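Local coordinates for protein cellobiose 2-epimerase (Caldibacillus thermoamylovorans, PDB 5ZHB) that catalyses the 2-epimerisation of cellobiose, interconverting the glucose and mannose forms of the sugar at its reducing end, at residues Ser225-Val230 with Gly246-Ala251. Numbering follows the deposited sequence.
Sequences SKFLQV and GHDIEA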
ATOM      1  N   SER A 225       0.436 -24.627   2.082  1.00 36.70           N
ATOM      2  CA  SER A 225       0.776 -23.861   3.278  1.00 35.73           C
ATOM      3  C   SER A 225      -0.229 -22.735   3.538  1.00 35.32           C
ATOM      4  O   SER A 225      -0.303 -22.231   4.665  1.00 37.50           O
ATOM      5  CB  SER A 225       2.162 -23.287   3.167  1.00 36.70           C
ATOM      6  OG  SER A 225       2.133 -22.215   2.239  1.00 33.75           O
ATOM      7  N   LYS A 226      -0.907 -22.296   2.461  1.00 31.25           N
ATOM      8  CA  LYS A 226      -1.847 -21.179   2.445  1.00 30.99           C
ATOM      9  C   LYS A 226      -1.127 -19.830   2.550  1.00 29.21           C
ATOM     10  O   LYS A 226      -1.804 -18.816   2.613  1.00 29.27           O
ATOM     11  CB  LYS A 226      -2.928 -21.285   3.520  1.00 34.09           C
ATOM     12  CG  LYS A 226      -3.636 -22.631   3.472  1.00 36.69           C
ATOM     13  CD  LYS A 226      -4.687 -22.698   2.384  1.00 39.26           C
ATOM     14  CE  LYS A 226      -5.592 -23.886   2.540  1.00 44.61           C
ATOM     15  NZ  LYS A 226      -5.081 -25.008   1.760  1.00 44.84           N
ATOM     16  N   PHE A 227       0.206 -19.819   2.455  1.00 27.77           N
ATOM     17  CA  PHE A 227       0.949 -18.567   2.375  1.00 28.00           C
ATOM     18  C   PHE A 227       1.091 -18.090   0.931  1.00 31.48           C
ATOM     19  O   PHE A 227       1.036 -18.876  -0.027  1.00 30.85           O
ATOM     20  CB  PHE A 227       2.357 -18.690   2.945  1.00 31.66           C
ATOM     21  CG  PHE A 227       2.455 -18.738   4.458  1.00 31.80           C
ATOM     22  CD1 PHE A 227       2.356 -17.569   5.208  1.00 32.73           C
ATOM     23  CD2 PHE A 227       2.698 -19.938   5.123  1.00 32.64           C
ATOM     24  CE1 PHE A 227       2.474 -17.604   6.589  1.00 33.32           C
ATOM     25  CE2 PHE A 227       2.806 -19.976   6.508  1.00 33.52           C
ATOM     26  CZ  PHE A 227       2.707 -18.802   7.236  1.00 38.70           C
ATOM     27  N   LEU A 228       1.330 -16.771   0.792  1.00 30.47           N
ATOM     28  CA  LEU A 228       1.758 -16.213  -0.472  1.00 27.43           C
ATOM     29  C   LEU A 228       3.259 -16.402  -0.572  1.00 23.31           C
ATOM     30  O   LEU A 228       3.973 -16.286   0.410  1.00 26.68           O
ATOM     31  CB  LEU A 228       1.393 -14.737  -0.567  1.00 30.64           C
ATOM     32  CG  LEU A 228      -0.096 -14.410  -0.517  1.00 30.18           C
ATOM     33  CD1 LEU A 228      -0.231 -12.958  -0.865  1.00 31.43           C
ATOM     34  CD2 LEU A 228      -0.937 -15.273  -1.436  1.00 31.46           C
ATOM     35  N   GLN A 229       3.744 -16.653  -1.774  1.00 24.57           N
ATOM     36  CA  GLN A 229       5.176 -16.599  -2.027  1.00 25.65           C
ATOM     37  C   GLN A 229       5.505 -15.180  -2.510  1.00 25.33           C
ATOM     38  O   GLN A 229       4.626 -14.470  -2.978  1.00 25.96           O
ATOM     39  CB  GLN A 229       5.543 -17.723  -3.007  1.00 27.82           C
ATOM     40  CG  GLN A 229       5.100 -19.107  -2.518  1.00 30.70           C
ATOM     41  CD  GLN A 229       5.043 -20.145  -3.625  1.00 37.17           C
ATOM     42  OE1 GLN A 229       5.919 -21.008  -3.715  1.00 40.83           O
ATOM     43  NE2 GLN A 229       4.041 -20.068  -4.494  1.00 35.69           N
ATOM     44  N   VAL A 230       6.773 -14.802  -2.410  1.00 25.95           N
ATOM     45  CA  VAL A 230       7.164 -13.399  -2.453  1.00 27.52           C
ATOM     46  C   VAL A 230       7.972 -13.071  -3.709  1.00 24.94           C
ATOM     47  O   VAL A 230       7.687 -12.071  -4.349  1.00 24.68           O
ATOM     48  CB  VAL A 230       7.868 -12.994  -1.157  1.00 30.42           C
ATOM     49  CG1 VAL A 230       8.239 -11.506  -1.145  1.00 30.57           C
ATOM     50  CG2 VAL A 230       6.976 -13.315   0.038  1.00 30.67           C
ATOM     51  N   GLY A 246       2.302  -9.592   6.719  1.00 20.87           N
ATOM     52  CA  GLY A 246       1.561  -8.382   6.416  1.00 21.39           C
ATOM     53  C   GLY A 246       1.058  -8.345   4.986  1.00 19.23           C
ATOM     54  O   GLY A 246      -0.075  -7.922   4.750  1.00 18.02           O
ATOM     55  N   HIS A 247       1.896  -8.766   4.019  1.00 20.27           N
ATOM     56  CA  HIS A 247       1.447  -8.838   2.643  1.00 21.99           C
ATOM     57  C   HIS A 247       0.262  -9.794   2.493  1.00 21.79           C
ATOM     58  O   HIS A 247      -0.693  -9.514   1.781  1.00 18.84           O
ATOM     59  CB  HIS A 247       2.544  -9.271   1.667  1.00 24.77           C
ATOM     60  CG  HIS A 247       3.523  -8.206   1.331  1.00 25.50           C
ATOM     61  ND1 HIS A 247       4.718  -8.090   2.024  1.00 27.69           N
ATOM     62  CD2 HIS A 247       3.538  -7.287   0.357  1.00 28.35           C
ATOM     63  CE1 HIS A 247       5.401  -7.064   1.511  1.00 31.86           C
ATOM     64  NE2 HIS A 247       4.707  -6.573   0.499  1.00 32.24           N
ATOM     65  N   ASP A 248       0.327 -10.945   3.148  1.00 21.20           N
ATOM     66  CA  ASP A 248      -0.750 -11.923   2.995  1.00 20.02           C
ATOM     67  C   ASP A 248      -2.100 -11.362   3.416  1.00 19.80           C
ATOM     68  O   ASP A 248      -3.080 -11.488   2.708  1.00 19.04           O
ATOM     69  CB  ASP A 248      -0.384 -13.190   3.747  1.00 22.51           C
ATOM     70  CG  ASP A 248       0.695 -14.024   3.077  1.00 24.54           C
ATOM     71  OD1 ASP A 248       1.580 -13.424   2.425  1.00 22.21           O
ATOM     72  OD2 ASP A 248       0.640 -15.262   3.198  1.00 26.83           O
ATOM     73  N   ILE A 249      -2.169 -10.776   4.622  1.00 20.89           N
ATOM     74  CA  ILE A 249      -3.442 -10.364   5.164  1.00 20.19           C
ATOM     75  C   ILE A 249      -3.946  -9.133   4.414  1.00 19.66           C
ATOM     76  O   ILE A 249      -5.149  -8.982   4.194  1.00 21.81           O
ATOM     77  CB  ILE A 249      -3.365 -10.201   6.697  1.00 21.43           C
ATOM     78  CG1 ILE A 249      -4.748 -10.052   7.299  1.00 22.28           C
ATOM     79  CG2 ILE A 249      -2.424  -9.069   7.136  1.00 22.24           C
ATOM     80  CD1 ILE A 249      -5.689 -11.198   6.961  1.00 21.14           C
ATOM     81  N   GLU A 250      -3.017  -8.274   3.968  1.00 18.81           N
ATOM     82  CA  GLU A 250      -3.363  -7.181   3.078  1.00 17.72           C
ATOM     83  C   GLU A 250      -3.966  -7.720   1.779  1.00 17.38           C
ATOM     84  O   GLU A 250      -5.022  -7.264   1.369  1.00 17.93           O
ATOM     85  CB  GLU A 250      -2.089  -6.380   2.790  1.00 19.86           C
ATOM     86  CG  GLU A 250      -2.327  -5.190   1.860  1.00 20.01           C
ATOM     87  CD  GLU A 250      -1.047  -4.428   1.508  1.00 21.66           C
ATOM     88  OE1 GLU A 250       0.051  -5.037   1.541  1.00 20.92           O
ATOM     89  OE2 GLU A 250      -1.152  -3.213   1.223  1.00 22.96           O
ATOM     90  N   ALA A 251      -3.270  -8.656   1.127  1.00 18.81           N
ATOM     91  CA  ALA A 251      -3.724  -9.241  -0.123  1.00 21.61           C
ATOM     92  C   ALA A 251      -5.106  -9.877   0.016  1.00 21.57           C
ATOM     93  O   ALA A 251      -5.942  -9.733  -0.873  1.00 21.75           O
ATOM     94  CB  ALA A 251      -2.732 -10.284  -0.585  1.00 25.76           C
TER
HETATM   95  O   HOH W   1      -1.308 -16.795   4.424  1.00 22.91           O
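A buried aspartate, Asp248, reaches from helix 245-262 to the backbone of Leu228 and so ties that helix to the loop joining helix 203-220 to strand 231-232. Its OD2 accepts a nearly straight hydrogen bond from Leu228 N (2.9 Å, N-H...O 167°), on the syn side of the carboxylate but with the donor 35° out of its plane. The same oxygen takes a second bond from a water that also donates to Lys226 O, giving the carboxylate a direct and a water-mediated hold on the loop. CB of Asp248 already points at the loop, and the torsion that sets CG anti to the carbonyl carbon (chi1 -74°) carries OD2 to Leu228 N. In the (alpha/alpha)6 barrel of the N-acylglucosamine 2-epimerase family, the contact thus links one helix to the connection that follows another. OD2 also lies at the edge of the Phe227 ring, 3.5 Å from CD1. Leu228 runs past the aspartate in the opposite sense; its CB comes within 3.3 Å of OD1, and its CD1 rests 3.7 Å from Ala251 CB, three residues further along the helix. Replacing Asp248 with an alanine would probably leave Leu228 N without its acceptor and take from the bridging water its acceptor on the helix, so that the loop might shift. Just upstream of Leu228, Ser225 OG accepts from Phe227 N (3.1 Å) in an ST turn. Ile280 of helix 267-283 touches the Asp248 side chain.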